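Local coordinates for protein glycoside Hydrolase (Bacteroides uniformis, PDB 5TA0) that binds neoagarooctaose and probably hydrolyses agarose chains in an agarose-degrading pathway of a human intestinal bacterium, at residues N58-A63 / A67-D72; Y294-N299 / E504-C509; H331-K336 / G482-V487; I449-L452 / P456-L459; D594-K597 / S601-G604. One frame throughout, in Å; residues are numbered along the deposited sequence. Where two conformers were deposited one is given.

Contact 1. Residues N58-A63 / A67-D72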
# COMPACT_ATOMS: atom_id res chain seq x y z
N ASN A 58 13.23 0.34 -21.82
CA ASN A 58 13.35 0.87 -23.19
C ASN A 58 12.05 1.46 -23.74
O ASN A 58 12.06 2.19 -24.73
CB ASN A 58 14.04 -0.13 -24.17
CG ASN A 58 13.23 -1.38 -24.49
OD1 ASN A 58 12.03 -1.45 -24.27
ND2 ASN A 58 13.93 -2.39 -25.03
N TYR A 59 10.95 1.18 -23.06
CA TYR A 59 9.62 1.66 -23.44
C TYR A 59 9.47 3.18 -23.32
O TYR A 59 8.57 3.75 -23.93
CB TYR A 59 8.54 0.96 -22.60
CG TYR A 59 8.37 -0.53 -22.83
CD1 TYR A 59 8.53 -1.12 -24.11
CD2 TYR A 59 8.02 -1.37 -21.77
CE1 TYR A 59 8.35 -2.47 -24.31
CE2 TYR A 59 7.83 -2.73 -21.97
CZ TYR A 59 8.01 -3.27 -23.24
OH TYR A 59 7.81 -4.62 -23.41
N TRP A 60 10.33 3.86 -22.56
CA TRP A 60 10.34 5.31 -22.55
C TRP A 60 10.75 5.95 -23.88
O TRP A 60 10.48 7.11 -24.08
CB TRP A 60 11.33 5.86 -21.53
CG TRP A 60 11.00 5.64 -20.07
CD1 TRP A 60 11.57 4.73 -19.23
CD2 TRP A 60 10.08 6.42 -19.27
NE1 TRP A 60 11.04 4.87 -17.96
CE2 TRP A 60 10.14 5.90 -17.95
CE3 TRP A 60 9.23 7.50 -19.53
CZ2 TRP A 60 9.38 6.41 -16.92
CZ3 TRP A 60 8.48 8.01 -18.52
CH2 TRP A 60 8.55 7.46 -17.21
N ASP A 61 11.41 5.18 -24.73
CA ASP A 61 12.24 5.74 -25.81
C ASP A 61 11.80 5.41 -27.21
O ASP A 61 12.55 5.69 -28.16
CB ASP A 61 13.67 5.26 -25.57
CG ASP A 61 14.21 5.77 -24.24
OD1 ASP A 61 14.16 6.98 -24.03
OD2 ASP A 61 14.59 4.93 -23.42
N SER A 62 10.62 4.84 -27.38
CA SER A 62 10.09 4.58 -28.72
C SER A 62 8.58 4.53 -28.72
O SER A 62 7.95 4.19 -27.70
CB SER A 62 10.66 3.29 -29.29
OG SER A 62 10.26 2.16 -28.56
N ALA A 63 8.00 4.90 -29.87
CA ALA A 63 6.59 4.74 -30.19
C ALA A 63 5.66 5.60 -29.35
O ALA A 63 4.47 5.30 -29.30
CB ALA A 63 6.19 3.28 -30.11
N ALA A 67 7.95 13.13 -27.17
CA ALA A 67 9.30 12.78 -27.54
C ALA A 67 10.18 12.53 -26.31
O ALA A 67 10.91 11.54 -26.28
CB ALA A 67 9.93 13.87 -28.39
N ASP A 68 10.08 13.42 -25.33
CA ASP A 68 10.80 13.25 -24.06
C ASP A 68 9.77 12.94 -22.97
O ASP A 68 9.35 13.81 -22.21
CB ASP A 68 11.67 14.46 -23.71
CG ASP A 68 12.61 14.18 -22.54
OD1 ASP A 68 12.43 13.16 -21.84
OD2 ASP A 68 13.54 14.98 -22.31
N LEU A 69 9.41 11.67 -22.91
CA LEU A 69 8.37 11.22 -22.00
C LEU A 69 8.84 11.21 -20.53
O LEU A 69 8.05 11.51 -19.63
CB LEU A 69 7.84 9.86 -22.41
CG LEU A 69 6.63 9.36 -21.61
CD1 LEU A 69 5.40 10.23 -21.79
CD2 LEU A 69 6.33 7.93 -22.02
N ARG A 70 10.11 10.90 -20.28
CA ARG A 70 10.64 11.03 -18.91
C ARG A 70 10.47 12.45 -18.37
O ARG A 70 10.12 12.65 -17.21
CB ARG A 70 12.10 10.64 -18.81
CG ARG A 70 12.40 9.19 -18.99
CD ARG A 70 13.88 8.90 -18.77
NE ARG A 70 14.22 7.54 -19.17
CZ ARG A 70 14.41 7.12 -20.41
NH1 ARG A 70 14.33 7.98 -21.43
NH2 ARG A 70 14.68 5.84 -20.66
N ASP A 71 10.78 13.46 -19.19
CA ASP A 71 10.65 14.83 -18.73
C ASP A 71 9.21 15.19 -18.38
O ASP A 71 8.96 15.95 -17.44
CB ASP A 71 11.19 15.81 -19.77
CG ASP A 71 11.19 17.24 -19.27
OD1 ASP A 71 11.92 17.52 -18.30
OD2 ASP A 71 10.40 18.05 -19.78
N ASP A 72 8.28 14.65 -19.14
CA ASP A 72 6.87 14.94 -18.90
C ASP A 72 6.35 14.20 -17.66
O ASP A 72 5.82 14.80 -16.72
CB ASP A 72 6.03 14.64 -20.13
CG ASP A 72 4.67 15.33 -20.09
OD1 ASP A 72 3.66 14.66 -19.77
OD2 ASP A 72 4.60 16.55 -20.36
O HOH W 1 11.19 9.39 -22.80
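The indole of W60 overlaps the arm and head group of R70, where a 3-10 turn (58-60) meets the first turn of helix 69-76. R70 CG sits over one face of the indole, 3.9 Å from the centroid of the six-membered ring, a CH-pi contact. Farther along, the guanidinium passes above W60 CB, which lies 3.5 Å from R70 NH2. The two planes are inclined at 31°, too steep for a flat stack.

Extended from CG to NE, the arginine chain runs over the indole and carries its head group on to D61, which it meets end-on. R70 NH1 donates to D61 OD1 at 2.8 Å and R70 NH2 to D61 OD2 at 2.9 Å; both oxygens use their syn lone pairs, and carboxylate and guanidinium are nearly coplanar. L69 takes the rim of the indole: with CG anti to its backbone N (chi1 -174°), L69 CG lies 3.8 Å from W60 CE3. A water donates to W60 O and accepts from R70 N, joining the backbones.

W60 NE1 reaches T54 O and R70 NE reaches I55 O, both in the loop leading into the turn. R70 is therefore held by a paired salt bridge, a further NE bond and an aromatic face. Together these fix the rotation of its guanidinium, and the close carboxylate would be expected to offset its buried charge.

Contact 2. Residues Y294-N299 / E504-C509. With EDO (1,2-ethanediol), chain U.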
# COMPACT_ATOMS: atom_id res chain seq x y z
N TYR A 294 -14.62 -5.01 -1.32
CA TYR A 294 -13.63 -3.96 -1.10
C TYR A 294 -12.73 -4.21 0.09
O TYR A 294 -13.16 -4.78 1.11
CB TYR A 294 -14.33 -2.61 -0.93
CG TYR A 294 -14.92 -2.15 -2.24
CD1 TYR A 294 -14.10 -1.82 -3.31
CD2 TYR A 294 -16.29 -2.09 -2.45
CE1 TYR A 294 -14.62 -1.45 -4.53
CE2 TYR A 294 -16.81 -1.71 -3.66
CZ TYR A 294 -15.98 -1.38 -4.70
OH TYR A 294 -16.47 -0.99 -5.92
N ARG A 295 -11.48 -3.80 -0.06
CA ARG A 295 -10.55 -3.63 1.04
C ARG A 295 -10.57 -2.17 1.54
O ARG A 295 -10.44 -1.92 2.75
CB ARG A 295 -9.15 -4.00 0.60
CG ARG A 295 -9.00 -5.45 0.17
CD ARG A 295 -7.56 -5.80 -0.12
NE ARG A 295 -7.45 -7.17 -0.61
CZ ARG A 295 -7.24 -8.26 0.13
NH1 ARG A 295 -7.05 -8.20 1.45
NH2 ARG A 295 -7.20 -9.43 -0.49
N LYS A 296 -10.66 -1.21 0.61
CA LYS A 296 -10.70 0.19 1.00
C LYS A 296 -11.79 0.39 2.04
O LYS A 296 -12.86 -0.26 1.99
CB LYS A 296 -10.86 1.13 -0.18
CG LYS A 296 -12.16 1.01 -1.00
CD LYS A 296 -12.08 2.00 -2.16
CE LYS A 296 -13.20 1.88 -3.16
NZ LYS A 296 -14.39 2.70 -2.79
N GLY A 297 -11.50 1.22 3.03
CA GLY A 297 -12.34 1.33 4.21
C GLY A 297 -11.90 0.43 5.33
O GLY A 297 -10.70 0.18 5.51
N SER A 298 -12.85 -0.05 6.14
CA SER A 298 -12.52 -0.71 7.38
C SER A 298 -11.79 -2.05 7.24
O SER A 298 -11.11 -2.49 8.18
CB SER A 298 -13.75 -0.91 8.28
OG SER A 298 -14.59 -1.99 7.84
N ASN A 299 -12.01 -2.74 6.12
CA ASN A 299 -11.38 -4.07 5.92
C ASN A 299 -9.83 -3.99 5.94
O ASN A 299 -9.20 -4.67 6.73
CB ASN A 299 -11.93 -4.70 4.64
CG ASN A 299 -11.30 -6.04 4.32
OD1 ASN A 299 -10.50 -6.16 3.39
ND2 ASN A 299 -11.63 -7.06 5.09
N GLU A 504 -18.19 13.82 -5.41
CA GLU A 504 -18.90 12.78 -6.15
C GLU A 504 -18.68 11.38 -5.60
O GLU A 504 -17.86 11.18 -4.70
CB GLU A 504 -18.56 12.84 -7.64
CG GLU A 504 -19.38 13.88 -8.40
CD GLU A 504 -20.87 13.57 -8.40
OE1 GLU A 504 -21.66 14.53 -8.35
OE2 GLU A 504 -21.23 12.39 -8.39
N THR A 505 -19.48 10.44 -6.08
CA THR A 505 -19.43 9.05 -5.67
C THR A 505 -18.00 8.50 -5.78
O THR A 505 -17.38 8.58 -6.84
CB THR A 505 -20.33 8.23 -6.59
OG1 THR A 505 -21.66 8.74 -6.46
CG2 THR A 505 -20.29 6.77 -6.28
N GLU A 506 -17.47 8.00 -4.67
CA GLU A 506 -16.10 7.42 -4.64
C GLU A 506 -15.03 8.37 -5.20
O GLU A 506 -13.99 7.93 -5.69
CB GLU A 506 -16.07 6.05 -5.35
CG GLU A 506 -16.87 4.98 -4.65
CD GLU A 506 -16.82 3.68 -5.40
OE1 GLU A 506 -17.52 3.58 -6.45
OE2 GLU A 506 -16.07 2.76 -5.01
N ALA A 507 -15.25 9.69 -5.11
CA ALA A 507 -14.41 10.65 -5.75
C ALA A 507 -13.35 11.20 -4.78
O ALA A 507 -13.40 10.96 -3.56
CB ALA A 507 -15.25 11.80 -6.32
N THR A 508 -12.40 11.92 -5.35
CA THR A 508 -11.38 12.63 -4.56
C THR A 508 -11.32 14.06 -5.02
O THR A 508 -11.41 14.33 -6.24
CB THR A 508 -9.99 11.96 -4.75
OG1 THR A 508 -10.09 10.57 -4.49
CG2 THR A 508 -8.94 12.54 -3.82
N CYS A 509 -11.13 14.99 -4.08
CA CYS A 509 -10.73 16.33 -4.45
C CYS A 509 -9.42 16.71 -3.75
O CYS A 509 -9.15 16.25 -2.63
CB CYS A 509 -11.80 17.38 -4.16
SG CYS A 509 -12.33 17.53 -2.43
C1 EDO U . -12.17 -7.59 0.09
O1 EDO U . -11.60 -7.90 1.34
C2 EDO U . -11.74 -8.61 -0.93
O2 EDO U . -11.23 -7.87 -2.01
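E506 occupies the third position of a type II beta turn running from E504 to A507 in the beta-sandwich region, and from there it meets K296 in the loop just ahead of helix 298-315. The turn is closed by A507 N donating to E504 O at 3.0 Å, and E506 takes the positive phi (53°) that this position requires.

Its side chain extends beyond CG, and K296 crosses it at about a right angle. K296 NZ donates to E506 OE2 at 2.8 Å in a buried salt bridge that uses the anti lone pair, on the side away from OE1. The lysine runs out straight and bends only at its last torsion (chi4 88°), which swings NZ onto the carboxylate. Y294 approaches from the opposite direction to E506, its ring plane 80° from the carboxylate; Y294 OH remains 3.9 Å from E506 OE2 and bonds instead to Q292.

OE2 also makes a salt bridge to K348, so two lysines share one oxygen, which probably stabilises the buried carboxylate as an anion. Helix 340-358, which carries K348, also touches K296 through S352 and Q356 and T508 through N351, and so lies against both sides of the contact.

Contact 3. Residues H331-K336 / G482-V487. With GAL (beta-D-galactopyranose), chain C; EDO (1,2-ethanediol), chain K; SO4 (sulfate ion), chain E.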
# COMPACT_ATOMS: atom_id res chain seq x y z
N HIS A 331 -11.81 -8.00 -12.50
CA HIS A 331 -12.03 -9.33 -13.14
C HIS A 331 -12.96 -9.25 -14.34
O HIS A 331 -12.64 -9.75 -15.40
CB HIS A 331 -12.65 -10.31 -12.19
CG HIS A 331 -11.82 -10.59 -10.99
ND1 HIS A 331 -11.81 -9.76 -9.89
CD2 HIS A 331 -10.98 -11.60 -10.71
CE1 HIS A 331 -10.98 -10.25 -8.99
NE2 HIS A 331 -10.45 -11.36 -9.46
N ASP A 332 -14.11 -8.60 -14.14
CA ASP A 332 -15.13 -8.58 -15.20
C ASP A 332 -14.72 -7.76 -16.41
O ASP A 332 -15.40 -7.82 -17.45
CB ASP A 332 -16.48 -8.07 -14.66
CG ASP A 332 -17.10 -9.00 -13.60
OD1 ASP A 332 -16.64 -10.13 -13.42
OD2 ASP A 332 -18.05 -8.56 -12.92
N TYR A 333 -13.62 -7.01 -16.33
CA TYR A 333 -13.09 -6.23 -17.44
C TYR A 333 -11.73 -6.70 -17.94
O TYR A 333 -11.16 -6.09 -18.82
CB TYR A 333 -13.01 -4.76 -17.04
CG TYR A 333 -14.35 -4.10 -17.00
CD1 TYR A 333 -15.18 -4.19 -15.90
CD2 TYR A 333 -14.80 -3.38 -18.10
CE1 TYR A 333 -16.44 -3.59 -15.89
CE2 TYR A 333 -16.03 -2.77 -18.10
CZ TYR A 333 -16.85 -2.89 -17.01
OH TYR A 333 -18.09 -2.24 -17.05
N ASN A 334 -11.21 -7.79 -17.38
CA ASN A 334 -9.84 -8.22 -17.71
C ASN A 334 -9.74 -9.07 -18.98
O ASN A 334 -8.62 -9.34 -19.45
CB ASN A 334 -9.21 -8.90 -16.51
CG ASN A 334 -8.72 -7.90 -15.48
OD1 ASN A 334 -8.66 -6.69 -15.75
ND2 ASN A 334 -8.39 -8.39 -14.30
N ARG A 335 -10.87 -9.44 -19.58
CA ARG A 335 -10.87 -10.00 -20.93
C ARG A 335 -11.48 -9.03 -21.95
O ARG A 335 -11.94 -9.43 -23.02
CB ARG A 335 -11.59 -11.36 -20.96
CG ARG A 335 -11.03 -12.41 -20.00
CD ARG A 335 -9.70 -12.98 -20.47
N LYS A 336 -11.48 -7.74 -21.61
CA LYS A 336 -11.92 -6.70 -22.52
C LYS A 336 -10.72 -5.85 -22.90
O LYS A 336 -9.71 -5.82 -22.19
CB LYS A 336 -12.96 -5.82 -21.84
CG LYS A 336 -14.33 -6.46 -21.69
CD LYS A 336 -15.18 -5.67 -20.71
CE LYS A 336 -16.66 -5.81 -20.96
NZ LYS A 336 -17.29 -4.51 -20.60
N GLY A 482 -21.08 9.64 -16.30
CA GLY A 482 -21.84 8.70 -17.13
C GLY A 482 -22.08 7.32 -16.58
O GLY A 482 -22.56 6.44 -17.32
N GLY A 483 -21.77 7.08 -15.31
CA GLY A 483 -22.01 5.80 -14.68
C GLY A 483 -21.16 4.68 -15.25
O GLY A 483 -20.08 4.92 -15.82
N LYS A 484 -21.65 3.46 -15.11
CA LYS A 484 -20.90 2.28 -15.59
C LYS A 484 -20.56 2.43 -17.05
O LYS A 484 -21.41 2.81 -17.86
CB LYS A 484 -21.70 1.00 -15.35
CG LYS A 484 -20.96 -0.29 -15.69
CD LYS A 484 -21.76 -1.51 -15.25
CE LYS A 484 -20.99 -2.81 -15.48
NZ LYS A 484 -20.86 -3.14 -16.92
N ASP A 485 -19.30 2.13 -17.38
CA ASP A 485 -18.74 2.31 -18.71
C ASP A 485 -18.63 3.74 -19.18
O ASP A 485 -18.39 4.01 -20.37
CB ASP A 485 -19.46 1.40 -19.73
CG ASP A 485 -19.31 -0.06 -19.36
OD1 ASP A 485 -18.17 -0.52 -19.11
OD2 ASP A 485 -20.33 -0.75 -19.26
N GLY A 486 -18.68 4.66 -18.21
CA GLY A 486 -18.46 6.07 -18.47
C GLY A 486 -16.99 6.46 -18.52
O GLY A 486 -16.12 5.61 -18.77
N VAL A 487 -16.69 7.73 -18.24
CA VAL A 487 -15.30 8.20 -18.27
C VAL A 487 -14.93 8.98 -17.02
O VAL A 487 -15.76 9.68 -16.44
CB VAL A 487 -15.01 9.08 -19.50
CG1 VAL A 487 -15.28 8.31 -20.79
CG2 VAL A 487 -15.80 10.38 -19.46
C1 GAL C . -9.73 -15.29 -9.73
C2 GAL C . -8.67 -14.53 -10.49
C3 GAL C . -7.38 -14.43 -9.68
C4 GAL C . -7.66 -13.93 -8.27
C5 GAL C . -8.73 -14.81 -7.63
C6 GAL C . -9.00 -14.40 -6.19
O1 GAL C . -10.99 -15.29 -10.43
O2 GAL C . -8.35 -15.18 -11.72
O3 GAL C . -6.52 -13.55 -10.42
O4 GAL C . -8.13 -12.57 -8.29
O5 GAL C . -9.91 -14.71 -8.43
O6 GAL C . -9.98 -15.27 -5.62
C1 EDO K . -25.90 3.62 -14.48
O1 EDO K . -25.31 4.60 -15.34
C2 EDO K . -25.16 3.59 -13.15
O2 EDO K . -23.90 2.96 -13.39
S SO4 E . -8.21 -12.19 -14.12
O1 SO4 E . -8.08 -10.86 -13.48
O2 SO4 E . -7.46 -13.21 -13.34
O3 SO4 E . -7.64 -12.12 -15.49
O4 SO4 E . -9.65 -12.54 -14.17
O HOH W 2 -19.64 -3.41 -20.21
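Y333 OH is gripped from two directions. It donates to D485 OD1 at 2.7 Å and accepts from K484 NZ at 2.9 Å. The aspartate oxygen stands at the edge of the phenol ring, near its plane, yet the ring and carboxylate planes are turned 58° apart; the hydroxyl arrives on the syn side of OD1, 33° out of the carboxylate plane.

K484 and D485 are the central pair of a type II turn from G483 to G486, which sets their side chains next to each other. The lysine stays extended until a final bend at chi4 (-70°) drops NZ onto the phenol oxygen. The same NZ makes a weak salt bridge to D485 OD2, 3.4 Å away.

Elsewhere in the same loop, H331 NE2 donates to O4 of a galactose of the bound glycan at 2.9 Å. Y341, from helix 340-358, packs against the Y333 ring and also touches K484 and D485.

Donating to a carboxylate and accepting from an ammonium, the tyrosine hydroxyl is probably polarised. One buried phenol thereby joins a loop of the glycan pocket to two exposed, oppositely charged residues of the beta-sandwich region.

Contact 4. Residues I449-L452 / P456-L459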
# COMPACT_ATOMS: atom_id res chain seq x y z
N ILE A 449 -9.57 15.32 0.13
CA ILE A 449 -10.77 14.71 0.68
C ILE A 449 -11.19 13.58 -0.25
O ILE A 449 -11.22 13.78 -1.46
CB ILE A 449 -11.93 15.73 0.87
CG1 ILE A 449 -11.40 17.02 1.53
CG2 ILE A 449 -13.08 15.10 1.64
CD1 ILE A 449 -12.43 18.14 1.64
N ASN A 450 -11.49 12.43 0.34
CA ASN A 450 -11.84 11.22 -0.41
C ASN A 450 -13.13 10.61 0.12
O ASN A 450 -13.35 10.53 1.31
CB ASN A 450 -10.68 10.22 -0.30
CG ASN A 450 -10.98 8.89 -0.97
OD1 ASN A 450 -11.34 7.92 -0.32
ND2 ASN A 450 -10.85 8.86 -2.27
N ASN A 451 -13.95 10.13 -0.81
CA ASN A 451 -15.25 9.56 -0.50
C ASN A 451 -15.22 8.04 -0.63
O ASN A 451 -14.95 7.54 -1.71
CB ASN A 451 -16.27 10.18 -1.48
CG ASN A 451 -17.71 9.84 -1.14
OD1 ASN A 451 -18.02 9.28 -0.08
ND2 ASN A 451 -18.61 10.19 -2.09
N LEU A 452 -15.51 7.35 0.46
CA LEU A 452 -15.73 5.90 0.48
C LEU A 452 -17.20 5.51 0.25
O LEU A 452 -17.49 4.33 0.04
CB LEU A 452 -15.27 5.31 1.82
CG LEU A 452 -13.76 5.35 2.06
CD1 LEU A 452 -13.49 5.07 3.53
CD2 LEU A 452 -12.99 4.36 1.17
N PRO A 456 -22.92 10.76 -3.95
CA PRO A 456 -22.28 12.05 -3.67
C PRO A 456 -22.52 12.48 -2.23
O PRO A 456 -23.52 12.08 -1.63
CB PRO A 456 -22.96 13.00 -4.66
CG PRO A 456 -23.49 12.10 -5.74
CD PRO A 456 -23.90 10.87 -5.05
N VAL A 457 -21.58 13.25 -1.67
CA VAL A 457 -21.65 13.73 -0.31
C VAL A 457 -21.41 15.24 -0.34
O VAL A 457 -20.42 15.74 -0.88
CB VAL A 457 -20.62 13.01 0.60
CG1 VAL A 457 -20.67 13.56 2.02
CG2 VAL A 457 -20.89 11.51 0.62
N ASP A 458 -22.37 15.98 0.24
CA ASP A 458 -22.26 17.42 0.34
C ASP A 458 -21.40 17.77 1.56
O ASP A 458 -21.68 17.32 2.68
CB ASP A 458 -23.66 18.03 0.52
CG ASP A 458 -24.54 17.87 -0.70
OD1 ASP A 458 -24.05 17.82 -1.85
OD2 ASP A 458 -25.77 17.82 -0.50
N LEU A 459 -20.36 18.56 1.32
CA LEU A 459 -19.41 18.93 2.34
C LEU A 459 -19.53 20.40 2.70
O LEU A 459 -19.70 21.24 1.80
CB LEU A 459 -17.98 18.69 1.87
CG LEU A 459 -17.64 17.34 1.27
CD1 LEU A 459 -16.21 17.32 0.77
CD2 LEU A 459 -17.89 16.22 2.25
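Strand residues 449-451 and 457-459 run in roughly opposite directions and splay apart, the CA atoms of N451 and V457 lying 7.6 Å from each other and those of I449 and L459 9.8 Å. At these separations the backbones do not pair with each other: I449 bonds to C509, and V457 to L503. In the nine-stranded sheet, strands 444-451 and 457-464 are separated by three others, so the two meet through side chains and not as sheet neighbours.

At the wider end I449 and L459 reach toward each other tip to tip, I449 CG2 standing 3.9 Å from L459 CD1. CG2 points this way because it is the branch anti to the backbone N, and I449 CD1 comes almost as near the same leucine methyl.

At the narrower end N451, its CG swung opposite the main-chain nitrogen (chi1 -171°), crosses V457 obliquely. V457 CG2 touches both ends of the amide, 3.7 Å from N451 OD1 and 3.8 Å from N451 ND2. The polar bonds of that amide go to the backbone instead: OD1 accepts from D453 N, two residues on, as in an Asx turn, while ND2 donates to K455 O and E504 O. L503, from strand 500-503, packs against I449, N451 and L459, and V27 touches I449 and L459.

The chemistry is thus divided along the strands. Methyl groups meet in an apolar core at one end; at the other, a buried amide whose oxygen and nitrogen are both satisfied holds the connecting loop and presents its flank to a valine methyl.

Contact 5. Residues D594-K597 / S601-G604. With EDO (1,2-ethanediol), chain P.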
# COMPACT_ATOMS: atom_id res chain seq x y z
N ASP A 594 -17.78 0.39 3.47
CA ASP A 594 -19.01 -0.30 3.10
C ASP A 594 -19.36 -1.45 4.04
O ASP A 594 -18.53 -1.95 4.79
CB ASP A 594 -18.96 -0.74 1.63
CG ASP A 594 -18.14 -1.99 1.41
OD1 ASP A 594 -16.90 -1.88 1.36
OD2 ASP A 594 -18.72 -3.09 1.27
N VAL A 595 -20.62 -1.88 3.99
CA VAL A 595 -21.09 -2.92 4.92
C VAL A 595 -20.67 -4.35 4.53
O VAL A 595 -20.98 -5.30 5.24
CB VAL A 595 -22.63 -2.89 5.15
CG1 VAL A 595 -23.04 -1.55 5.75
CG2 VAL A 595 -23.40 -3.20 3.87
N GLN A 596 -19.94 -4.49 3.43
CA GLN A 596 -19.29 -5.73 3.05
C GLN A 596 -20.33 -6.79 2.62
O GLN A 596 -20.11 -7.99 2.84
CB GLN A 596 -18.35 -6.25 4.15
CG GLN A 596 -17.33 -5.21 4.54
CD GLN A 596 -16.24 -5.75 5.45
OE1 GLN A 596 -16.07 -6.95 5.62
NE2 GLN A 596 -15.45 -4.82 6.03
N LYS A 597 -21.42 -6.33 2.00
CA LYS A 597 -22.56 -7.22 1.63
C LYS A 597 -22.13 -8.45 0.82
O LYS A 597 -22.53 -9.58 1.12
CB LYS A 597 -23.60 -6.43 0.83
CG LYS A 597 -24.85 -7.19 0.43
CD LYS A 597 -25.76 -6.29 -0.40
N SER A 601 -18.20 -12.66 4.88
CA SER A 601 -18.40 -12.25 6.26
C SER A 601 -17.87 -10.83 6.38
O SER A 601 -17.23 -10.32 5.43
CB SER A 601 -17.62 -13.16 7.21
OG SER A 601 -16.21 -12.99 7.05
N PHE A 602 -18.12 -10.22 7.52
CA PHE A 602 -17.59 -8.90 7.84
C PHE A 602 -16.24 -9.04 8.53
O PHE A 602 -16.11 -9.74 9.50
CB PHE A 602 -18.53 -8.13 8.79
CG PHE A 602 -18.03 -6.75 9.10
CD1 PHE A 602 -17.20 -6.49 10.21
CD2 PHE A 602 -18.35 -5.71 8.25
CE1 PHE A 602 -16.74 -5.20 10.43
CE2 PHE A 602 -17.87 -4.43 8.47
CZ PHE A 602 -17.07 -4.18 9.55
N PHE A 603 -15.24 -8.35 8.01
CA PHE A 603 -13.94 -8.18 8.71
C PHE A 603 -13.53 -6.73 8.55
O PHE A 603 -13.29 -6.26 7.44
CB PHE A 603 -12.87 -9.13 8.17
CG PHE A 603 -11.53 -9.04 8.88
CD1 PHE A 603 -11.44 -9.00 10.27
CD2 PHE A 603 -10.35 -9.04 8.16
CE1 PHE A 603 -10.22 -8.95 10.90
CE2 PHE A 603 -9.11 -9.00 8.78
CZ PHE A 603 -9.05 -8.96 10.16
N GLY A 604 -13.51 -5.99 9.66
CA GLY A 604 -13.20 -4.56 9.60
C GLY A 604 -12.96 -3.98 10.96
O GLY A 604 -13.39 -4.54 11.98
C1 EDO P . -22.30 -5.73 7.94
O1 EDO P . -22.86 -6.25 6.72
C2 EDO P . -22.77 -6.63 9.07
O2 EDO P . -22.35 -7.98 8.83
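Q596 lies against F602 and F603 of strand 602-609, an outermost strand of a five-stranded sheet. It leaves an Asx turn in which its backbone N donates to D594 OD2 at 2.8 Å. The first side-chain carbon, CB, only grazes the F602 ring, 4.1 Å from CD2. CG comes slightly closer to the same ring, and CD closer still, 3.5 Å from F602 CD2. The side chains cross at about a right angle, the amide and ring planes only 20° apart.

At the tip the amide behaves like a strand partner. Q596 OE1 accepts from F603 N at 2.9 Å and Q596 NE2 donates to F603 O at 3.0 Å, so one side chain takes both backbone polar groups of a residue whose neighbours, F602 and G604, pair with R568 and L566 across the sheet. The second bond is the less regular: NE2 stands 61° out of the carbonyl plane of F603, though F603 O itself lies in the plane of the glutamine amide.

Both acceptors have a second donor: R599 NE for Q596 OE1, and N299 ND2, from helix 298-315, for F603 O. V595 O lies at the edge of the F602 ring, 4.0 Å from CD2.

From the N terminus, contact 1 comes first, closing a short loop between strand 50-51 and helix 69-76 and finishing before the others open. Contact 2 then spans some two hundred residues, bringing the loop before helix 298-315 to the beta-sandwich region. Contact 3 is nested within that span and joins the same two parts of the fold nearer the glycan; contact 4, a short connection between strands, is nested inside both. Contacts 2 and 4 meet through strands 508-514 and 444-451, adjacent in one sheet. Contact 5 follows in the C-terminal region, where N299 and S298 of contact 2 touch F603, Q596 and G604, linking barrel helix and edge strand.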